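Long-range contacts in polycyclic ketone monooxygenase (Myceliophthora thermophila, PDB 5MQ6), which inserts a single oxygen atom next to the carbonyl of ketones, polycyclic ones above all, to give esters or lactones, with FAD as cofactor: residues L197-G202 against L212-R217; T549-Q554 against E639-G644; M584-W589 against L626-A631. One frame throughout, in Å; residues are numbered along the deposited sequence.

Interaction 1: L197-G202 against L212-R217; sequences LEVTEG and LKLQAR
L197 and V199 pair with L214 and L212 across an antiparallel hairpin, the two short strand axes approaching to 4.9 Å with 138° between their directions. Four backbone hydrogen bonds join the strands. L197 and L214 form one hydrogen-bonded pair, with L197 N to L214 O at 2.7 Å and L214 N to L197 O at 3.0 Å. V199 and L212 form the next, with L212 N to V199 O at 2.7 Å. Between them lies the non-hydrogen-bonded pair E198 and K213. Here CA of K213 sits 3.3 Å from O of L197, a CA-H...O contact.

L197, V199, L212 and L214 point to one face of the sheet and are buried. CG2 of V199 meets CD1 of L214 at 4.0 Å, a diagonal contact in which the two side chains cross at about a right angle. The CB atoms of V199 and L212 lie alongside each other at 4.4 Å. With chi1 at 179° and an extended chain, E201 reaches L212, and its CB and OE1 both lie 4.2 Å from CD1 of L212. The carboxylate of E201 forms salt bridges with R210 and R203. E198 and K213 occupy the other face and are exposed.

On the apolar face, L197 and L214 touch I82 of strand 78-84, and L212 and L214 touch L178. L197 also packs on V183, an FAD-binding residue. The hairpin belongs to the mixed sheet of the FAD-binding Rossmann-type region, because strand 210-216 pairs in parallel with strand 78-84 and strand 194-201 pairs antiparallel with strand 181-189. Chemically, the main chain supplies the polar bonds and the leucines and valine supply a greasy inner face. The buried E201 carboxylate is balanced by arginines, which would probably help to keep it ionised.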
ATOM      1  N   LEU A 197      17.269  13.713  12.142  1.00 14.81           N
ATOM      2  CA  LEU A 197      16.736  12.394  12.207  1.00 17.42           C
ATOM      3  C   LEU A 197      17.585  11.523  13.126  1.00 18.73           C
ATOM      4  O   LEU A 197      18.801  11.535  12.982  1.00 18.93           O
ATOM      5  CB  LEU A 197      16.728  11.794  10.824  1.00 18.37           C
ATOM      6  CG  LEU A 197      15.636  12.250   9.829  1.00 19.80           C
ATOM      7  CD1 LEU A 197      15.855  13.674   9.374  1.00 21.07           C
ATOM      8  CD2 LEU A 197      15.568  11.277   8.660  1.00 24.74           C
ATOM      9  N   GLU A 198      16.925  10.770  14.007  1.00 18.09           N
ATOM     10  CA  GLU A 198      17.557   9.711  14.760  1.00 19.84           C
ATOM     11  C   GLU A 198      17.325   8.417  14.085  1.00 18.94           C
ATOM     12  O   GLU A 198      16.172   7.999  13.966  1.00 18.34           O
ATOM     13  CB  GLU A 198      16.952   9.531  16.121  1.00 23.19           C
ATOM     14  CG  GLU A 198      17.195  10.661  17.021  1.00 29.66           C
ATOM     15  CD  GLU A 198      16.427  10.534  18.333  1.00 47.96           C
ATOM     16  OE1 GLU A 198      15.750   9.453  18.623  1.00 44.96           O
ATOM     17  OE2 GLU A 198      16.532  11.547  19.077  1.00 58.61           O
ATOM     18  N   VAL A 199      18.421   7.736  13.770  1.00 16.24           N
ATOM     19  CA  VAL A 199      18.454   6.597  12.894  1.00 17.87           C
ATOM     20  C   VAL A 199      19.331   5.504  13.552  1.00 18.56           C
ATOM     21  O   VAL A 199      20.419   5.790  14.107  1.00 18.48           O
ATOM     22  CB  VAL A 199      19.086   7.011  11.570  1.00 19.28           C
ATOM     23  CG1 VAL A 199      19.267   5.820  10.752  1.00 23.04           C
ATOM     24  CG2 VAL A 199      18.262   8.077  10.813  1.00 20.74           C
ATOM     25  N   THR A 200      18.894   4.264  13.445  1.00 19.06           N
ATOM     26  CA  THR A 200      19.696   3.084  13.857  1.00 21.21           C
ATOM     27  C   THR A 200      19.994   2.222  12.666  1.00 20.33           C
ATOM     28  O   THR A 200      19.056   1.722  12.027  1.00 23.03           O
ATOM     29  CB  THR A 200      18.907   2.216  14.852  1.00 23.04           C
ATOM     30  OG1 THR A 200      18.551   3.016  15.930  1.00 23.62           O
ATOM     31  CG2 THR A 200      19.785   1.121  15.448  1.00 25.31           C
ATOM     32  N   GLU A 201      21.267   2.091  12.327  1.00 17.51           N
ATOM     33  CA  GLU A 201      21.714   1.280  11.203  1.00 18.34           C
ATOM     34  C   GLU A 201      22.190  -0.093  11.687  1.00 24.09           C
ATOM     35  O   GLU A 201      23.227  -0.176  12.370  1.00 23.96           O
ATOM     36  CB  GLU A 201      22.831   1.984  10.459  1.00 16.93           C
ATOM     37  CG  GLU A 201      23.417   1.265   9.290  1.00 19.58           C
ATOM     38  CD  GLU A 201      24.850   1.608   8.882  1.00 21.93           C
ATOM     39  OE1 GLU A 201      25.503   2.335   9.621  1.00 23.25           O
ATOM     40  OE2 GLU A 201      25.297   1.113   7.784  1.00 26.40           O
ATOM     41  N   GLY A 202      21.454  -1.139  11.268  1.00 28.73           N
ATOM     42  CA  GLY A 202      21.879  -2.527  11.345  1.00 25.57           C
ATOM     43  C   GLY A 202      23.167  -2.793  10.645  1.00 23.76           C
ATOM     44  O   GLY A 202      23.398  -2.278   9.562  1.00 26.49           O
ATOM     45  N   LEU A 212      22.870   6.919  14.562  1.00 19.68           N
ATOM     46  CA  LEU A 212      23.198   8.076  13.727  1.00 18.37           C
ATOM     47  C   LEU A 212      22.205   9.207  13.919  1.00 18.29           C
ATOM     48  O   LEU A 212      20.987   8.938  14.109  1.00 17.65           O
ATOM     49  CB  LEU A 212      23.328   7.722  12.255  1.00 17.43           C
ATOM     50  CG  LEU A 212      24.293   6.601  11.922  1.00 19.40           C
ATOM     51  CD1 LEU A 212      23.873   6.050  10.561  1.00 22.10           C
ATOM     52  CD2 LEU A 212      25.711   7.080  11.822  1.00 18.15           C
ATOM     53  N   LYS A 213      22.770  10.438  13.945  1.00 16.98           N
ATOM     54  CA  LYS A 213      22.025  11.660  13.873  1.00 18.12           C
ATOM     55  C   LYS A 213      22.325  12.335  12.545  1.00 19.26           C
ATOM     56  O   LYS A 213      23.486  12.649  12.255  1.00 18.73           O
ATOM     57  CB  LYS A 213      22.355  12.567  14.998  1.00 19.55           C
ATOM     58  CG  LYS A 213      21.514  13.853  14.989  1.00 20.50           C
ATOM     59  CD  LYS A 213      21.700  14.660  16.260  1.00 20.17           C
ATOM     60  CE  LYS A 213      21.452  16.100  15.994  1.00 21.46           C
ATOM     61  NZ  LYS A 213      21.329  16.803  17.273  1.00 22.53           N
ATOM     62  N   LEU A 214      21.284  12.542  11.732  1.00 17.59           N
ATOM     63  CA  LEU A 214      21.483  13.064  10.388  1.00 18.76           C
ATOM     64  C   LEU A 214      20.659  14.283  10.261  1.00 21.30           C
ATOM     65  O   LEU A 214      19.560  14.289  10.768  1.00 19.83           O
ATOM     66  CB  LEU A 214      21.084  12.069   9.348  1.00 19.51           C
ATOM     67  CG  LEU A 214      21.698  10.710   9.455  1.00 20.28           C
ATOM     68  CD1 LEU A 214      21.088   9.693   8.523  1.00 20.05           C
ATOM     69  CD2 LEU A 214      23.194  10.792   9.184  1.00 21.40           C
ATOM     70  N   GLN A 215      21.201  15.305   9.603  1.00 19.47           N
ATOM     71  CA  GLN A 215      20.461  16.529   9.421  1.00 18.67           C
ATOM     72  C   GLN A 215      20.158  16.891   7.991  1.00 17.22           C
ATOM     73  O   GLN A 215      20.880  16.518   7.090  1.00 18.18           O
ATOM     74  CB  GLN A 215      21.166  17.678  10.097  1.00 19.38           C
ATOM     75  CG  GLN A 215      21.226  17.518  11.626  1.00 21.20           C
ATOM     76  CD  GLN A 215      21.828  18.727  12.281  1.00 24.02           C
ATOM     77  OE1 GLN A 215      22.991  19.075  12.067  1.00 24.51           O
ATOM     78  NE2 GLN A 215      21.013  19.412  13.051  1.00 30.10           N
ATOM     79  N   ALA A 216      19.060  17.591   7.786  1.00 15.58           N
ATOM     80  CA  ALA A 216      18.670  18.009   6.433  1.00 17.25           C
ATOM     81  C   ALA A 216      17.879  19.278   6.434  1.00 17.22           C
ATOM     82  O   ALA A 216      17.155  19.519   7.377  1.00 17.86           O
ATOM     83  CB  ALA A 216      17.841  16.912   5.758  1.00 17.70           C
ATOM     84  N   ARG A 217      17.858  19.982   5.311  1.00 17.30           N
ATOM     85  CA  ARG A 217      16.992  21.195   5.183  1.00 15.10           C
ATOM     86  C   ARG A 217      15.547  20.784   4.974  1.00 14.65           C
ATOM     87  O   ARG A 217      14.672  21.390   5.487  1.00 17.92           O
ATOM     88  CB  ARG A 217      17.461  22.024   3.954  1.00 14.80           C
ATOM     89  CG  ARG A 217      18.878  22.562   4.159  1.00 14.85           C
ATOM     90  CD  ARG A 217      19.206  23.355   2.903  1.00 16.71           C
ATOM     91  NE  ARG A 217      20.477  23.953   2.944  1.00 17.55           N
ATOM     92  CZ  ARG A 217      21.038  24.634   1.968  1.00 19.11           C
ATOM     93  NH1 ARG A 217      20.385  24.889   0.853  1.00 18.98           N
ATOM     94  NH2 ARG A 217      22.243  25.136   2.182  1.00 19.02           N
TER

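Interaction 2: T549-Q554 against E639-G644; sequences TEHIVQ and EYRADG
R641 reaches from the C-terminal part of helix 630-641 to E550, H551 and Q554 on helix 541-562. Its chain bends at chi3 (-59°), and the guanidinium meets each partner differently. NH2 of R641 donates to ND1 of H551 at 3.0 Å. The bond lies near the plane of both groups, at an edge of each, although the planes themselves stand 56° apart. NH1 of R641 forms a longer salt bridge of 3.5 Å to OE1 of E550. The E550 side chain crosses the arginine at about a right angle, with its CG over one guanidinium face. A water bridges the same pair, donating to OE1 of E550 and accepting from NH2 of R641. CB of Q554 packs on CD of R641 at 3.6 Å. Next to the arginine, CD1 of Y640 lies at the edge of the H551 ring, 4.0 Å from CE1 of H551. Both rings also meet H517, and Y640 OH bonds to O of K647.

E550 has a second salt bridge to R330, so its carboxylate is shared between two arginines. The bond from R641 requires a lone pair on ND1 of H551. The nearby positive charge would probably make protonation of this imidazole less favourable.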
ATOM      1  N   THR A 549       4.500  13.039  -5.774  1.00 18.64           N
ATOM      2  CA  THR A 549       5.905  13.409  -5.831  1.00 19.31           C
ATOM      3  C   THR A 549       6.148  14.621  -6.743  1.00 20.16           C
ATOM      4  O   THR A 549       6.888  15.553  -6.339  1.00 19.86           O
ATOM      5  CB  THR A 549       6.863  12.234  -6.187  1.00 18.81           C
ATOM      6  OG1 THR A 549       6.592  11.776  -7.473  1.00 17.77           O
ATOM      7  CG2 THR A 549       6.820  11.072  -5.101  1.00 21.09           C
ATOM      8  N   GLU A 550       5.462  14.650  -7.903  1.00 20.54           N
ATOM      9  CA  GLU A 550       5.516  15.818  -8.798  1.00 20.04           C
ATOM     10  C   GLU A 550       5.025  17.097  -8.118  1.00 20.49           C
ATOM     11  O   GLU A 550       5.663  18.143  -8.250  1.00 16.39           O
ATOM     12  CB  GLU A 550       4.652  15.647 -10.004  1.00 23.87           C
ATOM     13  CG  GLU A 550       4.692  16.853 -10.959  1.00 26.26           C
ATOM     14  CD  GLU A 550       3.836  16.632 -12.165  1.00 31.51           C
ATOM     15  OE1 GLU A 550       2.603  16.477 -12.051  1.00 34.72           O
ATOM     16  OE2 GLU A 550       4.385  16.621 -13.254  1.00 31.33           O
ATOM     17  N   HIS A 551       3.883  17.046  -7.420  1.00 16.92           N
ATOM     18  CA  HIS A 551       3.445  18.254  -6.753  1.00 14.58           C
ATOM     19  C   HIS A 551       4.466  18.748  -5.709  1.00 16.04           C
ATOM     20  O   HIS A 551       4.761  19.937  -5.647  1.00 17.30           O
ATOM     21  CB  HIS A 551       2.120  17.944  -6.045  1.00 15.98           C
ATOM     22  CG  HIS A 551       1.500  19.113  -5.404  1.00 15.38           C
ATOM     23  ND1 HIS A 551       1.166  20.266  -6.100  1.00 16.46           N
ATOM     24  CD2 HIS A 551       1.187  19.340  -4.114  1.00 16.48           C
ATOM     25  CE1 HIS A 551       0.667  21.152  -5.257  1.00 17.60           C
ATOM     26  NE2 HIS A 551       0.677  20.613  -4.046  1.00 18.88           N
ATOM     27  N   ILE A 552       4.925  17.833  -4.849  1.00 14.75           N
ATOM     28  CA  ILE A 552       5.840  18.189  -3.773  1.00 13.81           C
ATOM     29  C   ILE A 552       7.104  18.853  -4.383  1.00 14.74           C
ATOM     30  O   ILE A 552       7.550  19.929  -3.948  1.00 14.06           O
ATOM     31  CB  ILE A 552       6.168  16.952  -2.911  1.00 13.38           C
ATOM     32  CG1 ILE A 552       4.905  16.573  -2.113  1.00 14.43           C
ATOM     33  CG2 ILE A 552       7.330  17.262  -1.960  1.00 12.82           C
ATOM     34  CD1 ILE A 552       4.921  15.231  -1.408  1.00 14.53           C
ATOM     35  N   VAL A 553       7.690  18.209  -5.389  1.00 15.53           N
ATOM     36  CA  VAL A 553       8.986  18.674  -5.969  1.00 16.07           C
ATOM     37  C   VAL A 553       8.770  20.004  -6.687  1.00 16.14           C
ATOM     38  O   VAL A 553       9.629  20.955  -6.616  1.00 14.83           O
ATOM     39  CB  VAL A 553       9.659  17.590  -6.868  1.00 17.90           C
ATOM     40  CG1 VAL A 553      10.819  18.195  -7.619  1.00 18.71           C
ATOM     41  CG2 VAL A 553      10.156  16.425  -5.983  1.00 18.82           C
ATOM     42  N   GLN A 554       7.598  20.147  -7.335  1.00 15.40           N
ATOM     43  CA  GLN A 554       7.316  21.406  -7.987  1.00 16.95           C
ATOM     44  C   GLN A 554       7.064  22.593  -7.007  1.00 16.31           C
ATOM     45  O   GLN A 554       7.484  23.715  -7.281  1.00 15.40           O
ATOM     46  CB  GLN A 554       6.180  21.260  -9.006  1.00 17.97           C
ATOM     47  CG  GLN A 554       6.594  20.398 -10.173  1.00 20.22           C
ATOM     48  CD  GLN A 554       7.738  21.015 -10.984  1.00 20.07           C
ATOM     49  OE1 GLN A 554       7.700  22.193 -11.287  1.00 23.53           O
ATOM     50  NE2 GLN A 554       8.730  20.254 -11.297  1.00 20.57           N
ATOM     51  N   GLU A 639      -3.604  23.454 -11.458  1.00 22.46           N
ATOM     52  CA  GLU A 639      -4.055  24.850 -11.434  1.00 26.25           C
ATOM     53  C   GLU A 639      -3.438  25.646 -10.272  1.00 25.87           C
ATOM     54  O   GLU A 639      -3.096  26.819 -10.409  1.00 21.71           O
ATOM     55  CB  GLU A 639      -5.569  24.938 -11.415  1.00 27.34           C
ATOM     56  CG  GLU A 639      -6.147  24.355 -12.715  1.00 33.25           C
ATOM     57  CD  GLU A 639      -7.657  24.157 -12.658  1.00 43.25           C
ATOM     58  OE1 GLU A 639      -8.295  24.280 -11.583  1.00 52.78           O
ATOM     59  OE2 GLU A 639      -8.237  23.890 -13.717  1.00 49.70           O
ATOM     60  N   TYR A 640      -3.294  24.982  -9.141  1.00 24.32           N
ATOM     61  CA  TYR A 640      -2.729  25.615  -7.973  1.00 21.52           C
ATOM     62  C   TYR A 640      -1.246  26.099  -8.176  1.00 22.82           C
ATOM     63  O   TYR A 640      -0.821  27.173  -7.673  1.00 22.52           O
ATOM     64  CB  TYR A 640      -2.888  24.698  -6.779  1.00 17.99           C
ATOM     65  CG  TYR A 640      -2.122  25.171  -5.550  1.00 18.57           C
ATOM     66  CD1 TYR A 640      -0.790  24.850  -5.370  1.00 18.69           C
ATOM     67  CD2 TYR A 640      -2.728  25.934  -4.612  1.00 16.52           C
ATOM     68  CE1 TYR A 640      -0.073  25.285  -4.271  1.00 19.14           C
ATOM     69  CE2 TYR A 640      -2.073  26.376  -3.470  1.00 17.75           C
ATOM     70  CZ  TYR A 640      -0.723  26.048  -3.313  1.00 19.41           C
ATOM     71  OH  TYR A 640      -0.071  26.515  -2.238  1.00 19.37           O
ATOM     72  N   ARG A 641      -0.490  25.312  -8.929  1.00 22.00           N
ATOM     73  CA  ARG A 641       0.911  25.568  -9.104  1.00 22.62           C
ATOM     74  C   ARG A 641       1.146  26.585 -10.207  1.00 22.89           C
ATOM     75  O   ARG A 641       2.213  27.151 -10.298  1.00 21.63           O
ATOM     76  CB  ARG A 641       1.613  24.277  -9.470  1.00 23.01           C
ATOM     77  CG  ARG A 641       1.691  23.238  -8.346  1.00 22.70           C
ATOM     78  CD  ARG A 641       2.773  22.216  -8.640  1.00 21.12           C
ATOM     79  NE  ARG A 641       2.578  21.488  -9.895  1.00 22.37           N
ATOM     80  CZ  ARG A 641       1.815  20.393 -10.063  1.00 21.51           C
ATOM     81  NH1 ARG A 641       1.757  19.810 -11.230  1.00 23.75           N
ATOM     82  NH2 ARG A 641       1.175  19.815  -9.087  1.00 21.66           N
ATOM     83  N   ALA A 642       0.174  26.757 -11.055  1.00 20.93           N
ATOM     84  CA  ALA A 642       0.398  27.468 -12.287  1.00 27.36           C
ATOM     85  C   ALA A 642       1.006  28.870 -12.117  1.00 28.85           C
ATOM     86  O   ALA A 642       1.877  29.236 -12.919  1.00 29.18           O
ATOM     87  CB  ALA A 642      -0.887  27.571 -13.092  1.00 31.72           C
ATOM     88  N   ASP A 643       0.660  29.651 -11.085  1.00 24.73           N
ATOM     89  CA  ASP A 643       1.206  30.981 -11.124  1.00 27.63           C
ATOM     90  C   ASP A 643       2.366  31.274 -10.164  1.00 30.22           C
ATOM     91  O   ASP A 643       2.749  32.446 -10.032  1.00 25.07           O
ATOM     92  CB  ASP A 643       0.084  31.973 -10.973  1.00 29.89           C
ATOM     93  CG  ASP A 643      -0.459  32.010  -9.623  1.00 29.54           C
ATOM     94  OD1 ASP A 643      -0.082  31.286  -8.671  1.00 33.99           O
ATOM     95  OD2 ASP A 643      -1.369  32.780  -9.553  1.00 33.45           O
ATOM     96  N   GLY A 644       2.901  30.222  -9.517  1.00 28.95           N
ATOM     97  CA  GLY A 644       3.990  30.349  -8.574  1.00 23.89           C
ATOM     98  C   GLY A 644       3.619  31.016  -7.273  1.00 22.20           C
ATOM     99  O   GLY A 644       4.540  31.224  -6.419  1.00 20.26           O
TER
HETATM  100  O   HOH W   1       1.096  16.620  -9.785  1.00 25.61           O

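Interaction 3: M584-W589 against L626-A631; sequences MKHAGW and LSQGMA
H586 and S627 make the polar link between these segments. ND1 of H586 and OG of S627 are hydrogen-bonded at 2.8 Å, and the serine oxygen lies at the edge of the imidazole. A chi1 of 64° sets OG of S627 between its backbone N and carbonyl carbon, where it meets ND1 of H586. NE2 of Q628 donates a second bond to this oxygen at 3.0 Å, near the plane of its own amide. The same NE2 also bonds to O of G372. On the far side of the imidazole, NE2 of H586 is bonded to E582. Both ring nitrogens thus have polar partners, which probably holds the ring in its rotation. The indole NE1 of W589 bonds to O of S363.

Packing contacts surround this link. CD2 of L626 lies over one face of the H586 ring, 4.1 Å from its centroid, as a CH-pi contact. CG of Q628 approaches the ring edge, 4.0 Å from CE1 of H586. CB of W589 meets CB of S627 at 3.4 Å.

One polar atom faces a ring: the carbonyl O of S627 stands over the W589 indole, 4.0 Å above its plane.

The contact lies away from the cofactor sites. It is a buried junction between the chain that follows helix 573-585 and the loop before helix 630-641, where G629 is at the N-cap position, centred on a histidine-serine hydrogen bond.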
ATOM      1  N   MET A 584     -14.011  17.695   4.737  1.00 22.95           N
ATOM      2  CA  MET A 584     -15.258  17.404   5.479  1.00 22.95           C
ATOM      3  C   MET A 584     -16.460  17.445   4.548  1.00 22.12           C
ATOM      4  O   MET A 584     -17.346  16.574   4.612  1.00 24.92           O
ATOM      5  CB  MET A 584     -15.490  18.416   6.555  1.00 24.71           C
ATOM      6  CG  MET A 584     -14.568  18.289   7.743  1.00 27.03           C
ATOM      7  SD  MET A 584     -14.946  19.649   8.909  1.00 34.97           S
ATOM      8  CE  MET A 584     -13.485  19.725   9.878  1.00 31.70           C
ATOM      9  N   LYS A 585     -16.435  18.401   3.605  1.00 21.08           N
ATOM     10  CA  LYS A 585     -17.506  18.526   2.615  1.00 26.03           C
ATOM     11  C   LYS A 585     -17.685  17.245   1.743  1.00 29.65           C
ATOM     12  O   LYS A 585     -18.750  17.005   1.160  1.00 24.24           O
ATOM     13  CB  LYS A 585     -17.182  19.734   1.789  1.00 27.42           C
ATOM     14  CG  LYS A 585     -18.200  20.105   0.778  1.00 32.77           C
ATOM     15  CD  LYS A 585     -17.901  21.473   0.230  1.00 31.23           C
ATOM     16  CE  LYS A 585     -17.079  21.408  -0.985  1.00 28.44           C
ATOM     17  NZ  LYS A 585     -16.672  22.806  -1.289  1.00 29.60           N
ATOM     18  N   HIS A 586     -16.616  16.464   1.607  1.00 26.75           N
ATOM     19  CA  HIS A 586     -16.629  15.267   0.776  1.00 23.65           C
ATOM     20  C   HIS A 586     -16.947  13.946   1.496  1.00 22.71           C
ATOM     21  O   HIS A 586     -17.006  12.892   0.829  1.00 23.20           O
ATOM     22  CB  HIS A 586     -15.254  15.144   0.095  1.00 22.60           C
ATOM     23  CG  HIS A 586     -15.022  16.165  -0.957  1.00 19.56           C
ATOM     24  ND1 HIS A 586     -15.244  15.921  -2.282  1.00 18.08           N
ATOM     25  CD2 HIS A 586     -14.608  17.456  -0.882  1.00 21.92           C
ATOM     26  CE1 HIS A 586     -14.936  17.000  -2.985  1.00 21.20           C
ATOM     27  NE2 HIS A 586     -14.598  17.966  -2.150  1.00 19.54           N
ATOM     28  N   ALA A 587     -17.169  13.998   2.828  1.00 20.98           N
ATOM     29  CA  ALA A 587     -17.239  12.834   3.704  1.00 24.58           C
ATOM     30  C   ALA A 587     -18.448  11.926   3.410  1.00 25.26           C
ATOM     31  O   ALA A 587     -18.364  10.707   3.538  1.00 27.28           O
ATOM     32  CB  ALA A 587     -17.208  13.273   5.176  1.00 25.51           C
ATOM     33  N   GLY A 588     -19.532  12.518   2.968  1.00 23.00           N
ATOM     34  CA  GLY A 588     -20.745  11.770   2.593  1.00 26.21           C
ATOM     35  C   GLY A 588     -20.484  10.701   1.541  1.00 26.94           C
ATOM     36  O   GLY A 588     -21.055   9.635   1.625  1.00 26.35           O
ATOM     37  N   TRP A 589     -19.575  10.951   0.608  1.00 27.43           N
ATOM     38  CA  TRP A 589     -19.179   9.908  -0.345  1.00 29.27           C
ATOM     39  C   TRP A 589     -18.808   8.610   0.382  1.00 24.93           C
ATOM     40  O   TRP A 589     -19.204   7.526  -0.028  1.00 26.11           O
ATOM     41  CB  TRP A 589     -18.032  10.360  -1.264  1.00 30.78           C
ATOM     42  CG  TRP A 589     -17.883   9.442  -2.388  1.00 26.71           C
ATOM     43  CD1 TRP A 589     -17.174   8.286  -2.404  1.00 26.94           C
ATOM     44  CD2 TRP A 589     -18.486   9.560  -3.666  1.00 25.28           C
ATOM     45  NE1 TRP A 589     -17.296   7.666  -3.642  1.00 23.26           N
ATOM     46  CE2 TRP A 589     -18.105   8.417  -4.421  1.00 21.87           C
ATOM     47  CE3 TRP A 589     -19.329  10.520  -4.257  1.00 26.20           C
ATOM     48  CZ2 TRP A 589     -18.544   8.196  -5.739  1.00 28.13           C
ATOM     49  CZ3 TRP A 589     -19.758  10.320  -5.548  1.00 24.48           C
ATOM     50  CH2 TRP A 589     -19.383   9.140  -6.279  1.00 26.53           C
ATOM     51  N   LEU A 626     -10.867  13.655  -0.781  1.00 17.91           N
ATOM     52  CA  LEU A 626     -11.742  14.232  -1.747  1.00 19.82           C
ATOM     53  C   LEU A 626     -12.528  13.047  -2.348  1.00 21.42           C
ATOM     54  O   LEU A 626     -12.104  11.911  -2.230  1.00 21.86           O
ATOM     55  CB  LEU A 626     -10.901  14.890  -2.793  1.00 21.15           C
ATOM     56  CG  LEU A 626      -9.978  16.009  -2.384  1.00 18.52           C
ATOM     57  CD1 LEU A 626      -9.157  16.366  -3.585  1.00 19.90           C
ATOM     58  CD2 LEU A 626     -10.799  17.227  -2.004  1.00 20.74           C
ATOM     59  N   SER A 627     -13.691  13.314  -2.949  1.00 20.59           N
ATOM     60  CA  SER A 627     -14.605  12.282  -3.414  1.00 21.43           C
ATOM     61  C   SER A 627     -14.672  12.223  -4.960  1.00 23.74           C
ATOM     62  O   SER A 627     -15.538  11.510  -5.502  1.00 24.21           O
ATOM     63  CB  SER A 627     -16.009  12.509  -2.849  1.00 20.51           C
ATOM     64  OG  SER A 627     -16.563  13.721  -3.330  1.00 17.32           O
ATOM     65  N   GLN A 628     -13.794  12.971  -5.657  1.00 18.73           N
ATOM     66  CA  GLN A 628     -13.949  13.155  -7.066  1.00 20.81           C
ATOM     67  C   GLN A 628     -12.968  12.451  -7.977  1.00 21.93           C
ATOM     68  O   GLN A 628     -13.039  12.630  -9.203  1.00 25.97           O
ATOM     69  CB  GLN A 628     -13.985  14.620  -7.373  1.00 22.32           C
ATOM     70  CG  GLN A 628     -15.058  15.411  -6.604  1.00 23.74           C
ATOM     71  CD  GLN A 628     -16.475  15.106  -7.038  1.00 28.50           C
ATOM     72  OE1 GLN A 628     -16.878  15.544  -8.081  1.00 33.47           O
ATOM     73  NE2 GLN A 628     -17.242  14.348  -6.233  1.00 29.24           N
ATOM     74  N   GLY A 629     -12.104  11.628  -7.389  1.00 20.61           N
ATOM     75  CA  GLY A 629     -11.033  10.881  -8.065  1.00 20.20           C
ATOM     76  C   GLY A 629      -9.708  11.539  -8.381  1.00 19.98           C
ATOM     77  O   GLY A 629      -9.543  12.813  -8.360  1.00 18.29           O
ATOM     78  N   MET A 630      -8.754  10.682  -8.722  1.00 21.27           N
ATOM     79  CA  MET A 630      -7.363  11.138  -8.910  1.00 21.91           C
ATOM     80  C   MET A 630      -7.221  12.226 -10.003  1.00 22.22           C
ATOM     81  O   MET A 630      -6.523  13.238  -9.816  1.00 23.12           O
ATOM     82  CB  MET A 630      -6.394   9.967  -9.127  1.00 20.70           C
ATOM     83  CG  MET A 630      -4.943  10.442  -9.265  1.00 22.77           C
ATOM     84  SD  MET A 630      -4.249  11.108  -7.698  1.00 25.36           S
ATOM     85  CE  MET A 630      -4.658   9.938  -6.498  1.00 28.65           C
ATOM     86  N   ALA A 631      -7.902  12.075 -11.135  1.00 22.02           N
ATOM     87  CA  ALA A 631      -7.716  13.046 -12.229  1.00 20.74           C
ATOM     88  C   ALA A 631      -8.091  14.442 -11.766  1.00 22.61           C
ATOM     89  O   ALA A 631      -7.419  15.432 -12.099  1.00 22.10           O
ATOM     90  CB  ALA A 631      -8.594  12.691 -13.485  1.00 22.33           C
TER

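How the interactions relate
From the N terminus, interaction 1 comes first. It closes a short hairpin loop between strands 194-201 and 210-216, within the mixed sheet near FAD. Interaction 2 opens much later, on helix 541-562, and closes only at the C-terminal part of helix 630-641. Interaction 3 is nested inside that loop and links the exit of helix 573-585 to the loop before helix 630-641. Interaction 3 thus holds the approach to this helix, and interaction 2 holds residues near its C-terminal part. Their centres are 21 Å apart. Interaction 1 is separate in sequence, and its centre lies 29 Å from that of interaction 2 and 37 Å from that of interaction 3.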